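Local coordinates for phosphatidylethanolamine-binding protein (Plasmodium vivax, PDB 2GZQ) that probably binds phosphatidylethanolamine or related phosphate-bearing ligands, as its family does, at residues A[76-86]-A[97-108]; A[152-160]-A[180-188]. All coordinates share one frame; numbering follows the deposited sequence.

Contact 1 (A[76-86]-A[97-108]); sequences DYCYILFMIDP and RDYVHWAVSGIK
D85 meets the H101 imidazole at its edge: CB lies in the ring plane, 3.7 Å from NE2, near a water that bridges H101 NE2 and D85 OD1. One face of the ring carries Y99 CD2, 3.5 Å above the plane and toward the rim. The selenium of M83, a selenomethionine, approaches the ring obliquely and rests 3.7 Å from H101 CB. The W102 indole has V104 CG1 on one face and M83 CB at its edge, while L81 CD2 comes in at a slant, 3.8 Å from CZ3. On the opposite side of the sheet F82 turns its ring edge to A103, CD1 to CB 3.5 Å. The R97 chain, bent at chi3 (-67°), brings NE to P86 O at 2.7 Å, an almost straight bond (171°) in the guanidinium plane. At the far end K108 NZ reaches Y77 O at 2.6 Å. Two bulges interrupt the antiparallel ladder: H101 N and, weakly, W102 N share M83 O in a classic bulge, and G106 N and I107 N share Y79 O in a G1 bulge. H101 ND1 bonds V127 O and D85 OD1 bonds H138 ND1, so both groups are further positioned from outside. D85 and P86 open the Asp-Pro-Asp sequence characteristic of the phosphatidylethanolamine-binding family, and the grouping of D85 with H101 and H138 is consistent with its conserved anion-binding pocket.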
# COMPACT_ATOMS: atom_id res chain seq x y z
N ASP A 76 6.15 -3.03 -20.90
CA ASP A 76 6.61 -4.29 -20.32
C ASP A 76 6.82 -4.28 -18.82
O ASP A 76 7.34 -5.25 -18.25
CB ASP A 76 7.82 -4.83 -21.06
CG ASP A 76 7.53 -5.10 -22.52
OD1 ASP A 76 6.43 -5.61 -22.86
OD2 ASP A 76 8.41 -4.80 -23.34
N TYR A 77 6.37 -3.21 -18.17
CA TYR A 77 6.27 -3.14 -16.73
C TYR A 77 4.82 -2.97 -16.32
O TYR A 77 3.96 -2.56 -17.10
CB TYR A 77 7.13 -1.98 -16.17
CG TYR A 77 8.60 -2.33 -16.18
CD1 TYR A 77 9.20 -2.84 -15.04
CD2 TYR A 77 9.34 -2.24 -17.35
CE1 TYR A 77 10.51 -3.20 -15.04
CE2 TYR A 77 10.68 -2.60 -17.36
CZ TYR A 77 11.26 -3.09 -16.20
OH TYR A 77 12.59 -3.47 -16.25
N CYS A 78 4.56 -3.28 -15.06
CA CYS A 78 3.25 -2.99 -14.51
C CYS A 78 3.41 -2.48 -13.08
O CYS A 78 4.50 -2.53 -12.50
CB CYS A 78 2.34 -4.22 -14.59
SG CYS A 78 3.04 -5.63 -13.78
N TYR A 79 2.34 -1.92 -12.55
CA TYR A 79 2.35 -1.55 -11.15
C TYR A 79 1.97 -2.72 -10.27
O TYR A 79 1.12 -3.55 -10.60
CB TYR A 79 1.38 -0.40 -10.85
CG TYR A 79 1.70 0.92 -11.53
CD1 TYR A 79 0.72 1.62 -12.19
CD2 TYR A 79 2.97 1.46 -11.50
CE1 TYR A 79 0.99 2.83 -12.81
CE2 TYR A 79 3.25 2.67 -12.13
CZ TYR A 79 2.25 3.36 -12.77
OH TYR A 79 2.59 4.55 -13.37
N ILE A 80 2.58 -2.70 -9.10
CA ILE A 80 2.18 -3.51 -7.96
C ILE A 80 1.90 -2.56 -6.80
O ILE A 80 2.69 -1.64 -6.53
CB ILE A 80 3.24 -4.61 -7.62
CG1 ILE A 80 2.77 -5.46 -6.45
CG2 ILE A 80 4.62 -4.00 -7.42
CD1 ILE A 80 3.62 -6.72 -6.24
N LEU A 81 0.77 -2.76 -6.14
CA LEU A 81 0.28 -1.86 -5.11
C LEU A 81 0.09 -2.64 -3.83
O LEU A 81 -0.56 -3.69 -3.82
CB LEU A 81 -1.06 -1.28 -5.58
CG LEU A 81 -1.76 -0.33 -4.62
CD1 LEU A 81 -0.94 0.87 -4.22
CD2 LEU A 81 -3.06 0.15 -5.22
N PHE A 82 0.64 -2.11 -2.74
CA PHE A 82 0.47 -2.68 -1.43
C PHE A 82 -0.23 -1.64 -0.55
O PHE A 82 0.17 -0.46 -0.58
CB PHE A 82 1.83 -2.99 -0.77
CG PHE A 82 2.68 -4.01 -1.47
CD1 PHE A 82 2.15 -5.15 -2.04
CD2 PHE A 82 4.06 -3.86 -1.56
CE1 PHE A 82 2.97 -6.08 -2.66
CE2 PHE A 82 4.84 -4.78 -2.14
CZ PHE A 82 4.32 -5.88 -2.71
N MSE A 83 -1.19 -2.05 0.26
CA MSE A 83 -1.67 -1.23 1.32
C MSE A 83 -1.29 -1.86 2.65
O MSE A 83 -1.51 -3.06 2.86
CB MSE A 83 -3.16 -1.16 1.16
CG MSE A 83 -3.83 -0.37 2.20
SE MSE A 83 -5.63 -0.89 2.07
CE MSE A 83 -6.33 0.07 3.60
N ILE A 84 -0.70 -1.05 3.53
CA ILE A 84 -0.14 -1.52 4.78
C ILE A 84 -0.54 -0.63 5.95
O ILE A 84 -0.85 0.55 5.79
CB ILE A 84 1.39 -1.64 4.76
CG1 ILE A 84 2.02 -0.30 4.47
CG2 ILE A 84 1.83 -2.68 3.77
CD1 ILE A 84 3.45 -0.20 4.88
N ASP A 85 -0.45 -1.20 7.14
CA ASP A 85 -0.45 -0.45 8.39
C ASP A 85 0.89 -0.66 9.08
O ASP A 85 1.14 -1.74 9.62
CB ASP A 85 -1.60 -0.91 9.28
CG ASP A 85 -1.72 -0.09 10.55
OD1 ASP A 85 -2.60 -0.42 11.39
OD2 ASP A 85 -0.95 0.88 10.69
N PRO A 86 1.76 0.35 9.07
CA PRO A 86 3.02 0.26 9.78
C PRO A 86 2.87 0.42 11.29
O PRO A 86 3.82 0.24 12.03
CB PRO A 86 3.84 1.42 9.19
CG PRO A 86 2.78 2.45 8.85
CD PRO A 86 1.57 1.68 8.45
N ARG A 97 4.27 -4.50 12.58
CA ARG A 97 4.72 -3.66 11.41
C ARG A 97 5.39 -4.62 10.39
O ARG A 97 6.31 -5.35 10.78
CB ARG A 97 5.81 -2.62 11.88
CG ARG A 97 6.45 -1.77 10.71
CD ARG A 97 7.32 -0.70 11.27
NE ARG A 97 6.53 0.29 11.98
CZ ARG A 97 7.02 1.32 12.66
NH1 ARG A 97 8.32 1.52 12.72
NH2 ARG A 97 6.19 2.16 13.25
N ASP A 98 5.09 -4.59 9.10
CA ASP A 98 3.93 -3.95 8.45
C ASP A 98 2.79 -4.96 8.38
O ASP A 98 2.98 -6.10 7.95
CB ASP A 98 4.28 -3.61 7.01
CG ASP A 98 5.29 -2.48 6.88
OD1 ASP A 98 5.34 -1.63 7.78
OD2 ASP A 98 5.97 -2.42 5.83
N TYR A 99 1.59 -4.57 8.76
CA TYR A 99 0.41 -5.39 8.48
C TYR A 99 -0.03 -5.14 7.05
O TYR A 99 -0.22 -3.99 6.66
CB TYR A 99 -0.71 -5.05 9.47
CG TYR A 99 -1.91 -5.96 9.38
CD1 TYR A 99 -2.04 -7.05 10.22
CD2 TYR A 99 -2.86 -5.75 8.43
CE1 TYR A 99 -3.16 -7.89 10.12
CE2 TYR A 99 -3.97 -6.60 8.32
CZ TYR A 99 -4.09 -7.64 9.17
OH TYR A 99 -5.20 -8.47 9.03
N VAL A 100 -0.18 -6.20 6.26
CA VAL A 100 -0.55 -6.03 4.87
C VAL A 100 -2.05 -6.27 4.64
O VAL A 100 -2.55 -7.38 4.78
CB VAL A 100 0.38 -6.84 3.92
CG1 VAL A 100 0.42 -8.30 4.27
CG2 VAL A 100 -0.03 -6.60 2.45
N HIS A 101 -2.73 -5.19 4.28
CA HIS A 101 -4.14 -5.22 3.97
C HIS A 101 -4.46 -5.70 2.57
O HIS A 101 -5.57 -6.22 2.35
CB HIS A 101 -4.69 -3.80 4.17
CG HIS A 101 -4.74 -3.40 5.59
ND1 HIS A 101 -5.67 -3.89 6.46
CD2 HIS A 101 -3.93 -2.60 6.33
CE1 HIS A 101 -5.44 -3.41 7.68
NE2 HIS A 101 -4.39 -2.62 7.62
N TRP A 102 -3.58 -5.49 1.60
CA TRP A 102 -3.95 -5.65 0.20
C TRP A 102 -2.69 -5.67 -0.62
O TRP A 102 -1.79 -4.86 -0.38
CB TRP A 102 -4.87 -4.48 -0.22
CG TRP A 102 -5.41 -4.53 -1.61
CD1 TRP A 102 -5.73 -5.64 -2.35
CD2 TRP A 102 -5.72 -3.40 -2.42
NE1 TRP A 102 -6.23 -5.25 -3.57
CE2 TRP A 102 -6.23 -3.88 -3.64
CE3 TRP A 102 -5.62 -2.02 -2.21
CZ2 TRP A 102 -6.60 -3.04 -4.67
CZ3 TRP A 102 -6.02 -1.17 -3.24
CH2 TRP A 102 -6.51 -1.68 -4.45
N ALA A 103 -2.61 -6.58 -1.58
CA ALA A 103 -1.54 -6.61 -2.57
C ALA A 103 -2.08 -7.03 -3.91
O ALA A 103 -2.62 -8.13 -4.05
CB ALA A 103 -0.42 -7.56 -2.17
N VAL A 104 -1.92 -6.17 -4.91
CA VAL A 104 -2.40 -6.45 -6.25
C VAL A 104 -1.29 -6.07 -7.21
O VAL A 104 -0.66 -5.03 -7.09
CB VAL A 104 -3.74 -5.74 -6.54
CG1 VAL A 104 -3.64 -4.23 -6.37
CG2 VAL A 104 -4.27 -6.10 -7.90
N SER A 105 -1.05 -6.95 -8.18
CA SER A 105 0.06 -6.83 -9.10
C SER A 105 -0.40 -6.97 -10.54
O SER A 105 -1.32 -7.74 -10.82
CB SER A 105 1.06 -7.91 -8.73
OG SER A 105 2.23 -7.89 -9.53
N GLY A 106 0.17 -6.23 -11.47
CA GLY A 106 -0.18 -6.38 -12.87
C GLY A 106 -0.89 -5.21 -13.51
O GLY A 106 -1.29 -5.29 -14.68
N ILE A 107 -1.06 -4.13 -12.75
CA ILE A 107 -1.83 -2.95 -13.20
C ILE A 107 -1.13 -2.29 -14.39
O ILE A 107 0.06 -2.02 -14.36
CB ILE A 107 -1.97 -1.90 -12.06
CG1 ILE A 107 -2.63 -2.50 -10.80
CG2 ILE A 107 -2.71 -0.68 -12.55
CD1 ILE A 107 -2.26 -1.83 -9.50
N LYS A 108 -1.87 -2.08 -15.46
CA LYS A 108 -1.38 -1.47 -16.69
C LYS A 108 -2.05 -0.12 -16.99
O LYS A 108 -1.54 0.66 -17.79
CB LYS A 108 -1.62 -2.39 -17.90
CG LYS A 108 -0.86 -3.68 -17.87
CD LYS A 108 0.64 -3.45 -17.90
CE LYS A 108 1.12 -2.88 -19.22
NZ LYS A 108 2.58 -2.57 -19.33
O HOH W 1 3.48 -3.09 -22.00
O HOH W 2 -4.75 -1.73 10.28

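Contact 2 (A[152-160]-A[180-188])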
# COMPACT_ATOMS: atom_id res chain seq x y z
N LYS A 152 5.11 -10.45 -12.61
CA LYS A 152 4.00 -9.91 -11.85
C LYS A 152 3.33 -10.93 -10.94
O LYS A 152 2.73 -10.56 -9.93
CB LYS A 152 2.95 -9.26 -12.75
CG LYS A 152 2.14 -10.24 -13.60
CD LYS A 152 1.08 -9.52 -14.44
CE LYS A 152 0.15 -10.48 -15.14
NZ LYS A 152 -0.78 -9.76 -16.01
N GLY A 153 3.47 -12.21 -11.26
CA GLY A 153 2.94 -13.28 -10.40
C GLY A 153 4.01 -14.14 -9.77
O GLY A 153 3.74 -15.26 -9.33
N ASN A 154 5.23 -13.61 -9.74
CA ASN A 154 6.38 -14.30 -9.21
C ASN A 154 7.11 -13.40 -8.24
O ASN A 154 8.24 -12.99 -8.49
CB ASN A 154 7.29 -14.70 -10.37
CG ASN A 154 8.39 -15.62 -9.95
OD1 ASN A 154 8.36 -16.18 -8.85
ND2 ASN A 154 9.40 -15.77 -10.80
N VAL A 155 6.46 -13.09 -7.14
CA VAL A 155 6.97 -12.14 -6.16
C VAL A 155 7.48 -12.96 -4.99
O VAL A 155 6.69 -13.60 -4.27
CB VAL A 155 5.86 -11.19 -5.71
CG1 VAL A 155 6.40 -10.23 -4.67
CG2 VAL A 155 5.27 -10.47 -6.94
N THR A 156 8.78 -13.00 -4.81
CA THR A 156 9.36 -13.71 -3.69
C THR A 156 8.80 -13.12 -2.39
O THR A 156 8.83 -11.91 -2.21
CB THR A 156 10.89 -13.59 -3.77
OG1 THR A 156 11.32 -14.13 -5.03
CG2 THR A 156 11.56 -14.31 -2.61
N GLY A 157 8.30 -13.97 -1.49
CA GLY A 157 7.73 -13.51 -0.24
C GLY A 157 6.22 -13.36 -0.25
O GLY A 157 5.58 -13.35 0.82
N VAL A 158 5.63 -13.27 -1.44
CA VAL A 158 4.21 -13.06 -1.57
C VAL A 158 3.68 -13.98 -2.68
O VAL A 158 3.45 -13.56 -3.83
CB VAL A 158 3.85 -11.60 -1.88
CG1 VAL A 158 2.36 -11.40 -1.68
CG2 VAL A 158 4.61 -10.63 -1.00
N PRO A 159 3.48 -15.25 -2.33
CA PRO A 159 3.11 -16.17 -3.39
C PRO A 159 1.70 -15.98 -3.89
O PRO A 159 0.91 -15.27 -3.29
CB PRO A 159 3.26 -17.55 -2.74
CG PRO A 159 4.13 -17.31 -1.55
CD PRO A 159 3.68 -15.96 -1.06
N LEU A 160 1.43 -16.58 -5.02
CA LEU A 160 0.06 -16.59 -5.51
C LEU A 160 -0.89 -17.05 -4.43
O LEU A 160 -0.62 -17.96 -3.65
CB LEU A 160 -0.10 -17.46 -6.73
CG LEU A 160 0.76 -17.09 -7.94
CD1 LEU A 160 0.70 -18.17 -8.97
CD2 LEU A 160 0.31 -15.77 -8.52
N ASN A 180 11.03 -4.21 2.34
CA ASN A 180 11.89 -5.38 2.19
C ASN A 180 11.47 -6.23 0.98
O ASN A 180 12.31 -6.66 0.18
CB ASN A 180 11.92 -6.20 3.47
CG ASN A 180 12.97 -7.28 3.43
OD1 ASN A 180 14.09 -7.05 2.99
ND2 ASN A 180 12.64 -8.47 3.93
N VAL A 181 10.18 -6.49 0.86
CA VAL A 181 9.67 -7.24 -0.28
C VAL A 181 9.98 -6.58 -1.61
O VAL A 181 10.43 -7.23 -2.54
CB VAL A 181 8.18 -7.50 -0.14
CG1 VAL A 181 7.60 -8.10 -1.41
CG2 VAL A 181 7.92 -8.44 1.05
N ILE A 182 9.82 -5.27 -1.67
CA ILE A 182 10.10 -4.53 -2.87
C ILE A 182 11.56 -4.65 -3.27
O ILE A 182 11.91 -4.98 -4.40
CB ILE A 182 9.65 -3.08 -2.68
CG1 ILE A 182 8.13 -3.01 -2.63
CG2 ILE A 182 10.25 -2.13 -3.75
CD1 ILE A 182 7.58 -1.73 -2.03
N GLN A 183 12.45 -4.43 -2.31
CA GLN A 183 13.86 -4.36 -2.66
C GLN A 183 14.38 -5.77 -2.96
O GLN A 183 15.19 -5.95 -3.87
CB GLN A 183 14.71 -3.59 -1.64
CG GLN A 183 14.79 -4.20 -0.32
CD GLN A 183 15.87 -5.21 -0.24
OE1 GLN A 183 16.86 -5.13 -0.95
NE2 GLN A 183 15.68 -6.19 0.62
N MSE A 184 13.91 -6.79 -2.24
CA MSE A 184 14.42 -8.14 -2.48
C MSE A 184 13.94 -8.71 -3.82
O MSE A 184 14.52 -9.67 -4.33
CB MSE A 184 14.09 -9.06 -1.30
CG MSE A 184 12.65 -9.57 -1.19
SE MSE A 184 12.23 -10.10 0.71
CE MSE A 184 10.99 -11.48 0.26
N ASN A 185 12.88 -8.12 -4.39
CA ASN A 185 12.38 -8.48 -5.72
C ASN A 185 12.87 -7.54 -6.82
O ASN A 185 12.44 -7.62 -7.96
CB ASN A 185 10.85 -8.48 -5.71
CG ASN A 185 10.29 -9.74 -5.14
OD1 ASN A 185 10.24 -10.77 -5.82
ND2 ASN A 185 9.94 -9.72 -3.86
N ASP A 186 13.78 -6.66 -6.46
CA ASP A 186 14.34 -5.69 -7.43
C ASP A 186 13.25 -4.85 -8.09
O ASP A 186 13.32 -4.51 -9.27
CB ASP A 186 15.21 -6.40 -8.50
CG ASP A 186 16.49 -6.98 -7.95
OD1 ASP A 186 17.00 -6.47 -6.94
OD2 ASP A 186 17.00 -7.95 -8.55
N MSE A 187 12.22 -4.50 -7.33
CA MSE A 187 11.17 -3.63 -7.82
C MSE A 187 11.56 -2.17 -7.55
O MSE A 187 12.46 -1.91 -6.77
CB MSE A 187 9.85 -4.00 -7.14
CG MSE A 187 9.36 -5.40 -7.50
SE MSE A 187 7.95 -6.00 -6.24
CE MSE A 187 7.34 -7.57 -7.17
N LYS A 188 10.88 -1.23 -8.19
CA LYS A 188 11.19 0.20 -8.05
C LYS A 188 9.97 0.92 -7.46
O LYS A 188 8.92 0.93 -8.10
CB LYS A 188 11.56 0.84 -9.41
CG LYS A 188 11.89 2.31 -9.28
CD LYS A 188 12.07 2.99 -10.63
CE LYS A 188 12.19 4.51 -10.42
NZ LYS A 188 13.59 4.93 -10.19
O HOH W 3 8.95 -10.22 -8.48
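The N185 amide lies against the backbone of T156 and pairs with it twice. T156 N donates to a lone pair of N185 OD1 at 2.9 Å, and N185 ND2 returns a straighter bond (166°) to T156 O at 3.0 Å, exactly in the amide plane. The second N-H of ND2 goes to V181 O, which N185 N also reaches, from the opposite face of that carbonyl; the three side-chain bonds, one to OD1 and two from ND2, fix the rotation of the amide. On the M187 side of the amide a water donates to both N154 O and N185 OD1. The tight part is apolar, built on three buried valines. V181 CG1, anti to the backbone N (chi1 172°), meets V158 CG2 at 3.9 Å and V155 CG1 a little farther off. The extended chain of M187, a selenomethionine, crosses V155 at about a right angle and sets CE 3.6 Å from V155 CG2. L123 and F172 close in on the valines. The outer side is looser: T156 is exposed, and M184, also selenomethionine and partly exposed, only lays its CE along T156. The pieces are recognisable motifs: a type II beta turn from V155 to V158, with G157 at positive phi, docks through an asparagine side chain onto the C-terminal end of helix 178-184, where a Schellman motif with D186 as its C-prime residue ends the helix.

After the N-terminal helices and four short strands, the chain enters strand 77-85, loops through ten residues without helix or strand, and returns as strand 99-107, so contact 1 closes first. After strands 121-124 and 138-148 it runs into the loop 152-160, passes helix 171-174, and meets itself again at the end of helix 178-184, closing contact 2. The two are in series, neither nested nor crossed, with centres about 10 Å apart. They touch directly: S105 OG probably bonds K152 O, I182 packs on F82, and K152 lies on C78 and G106. Contact 1 joins two neighbouring inner strands of the mixed sheet; contact 2 ties the loop and helix that cover one face of it.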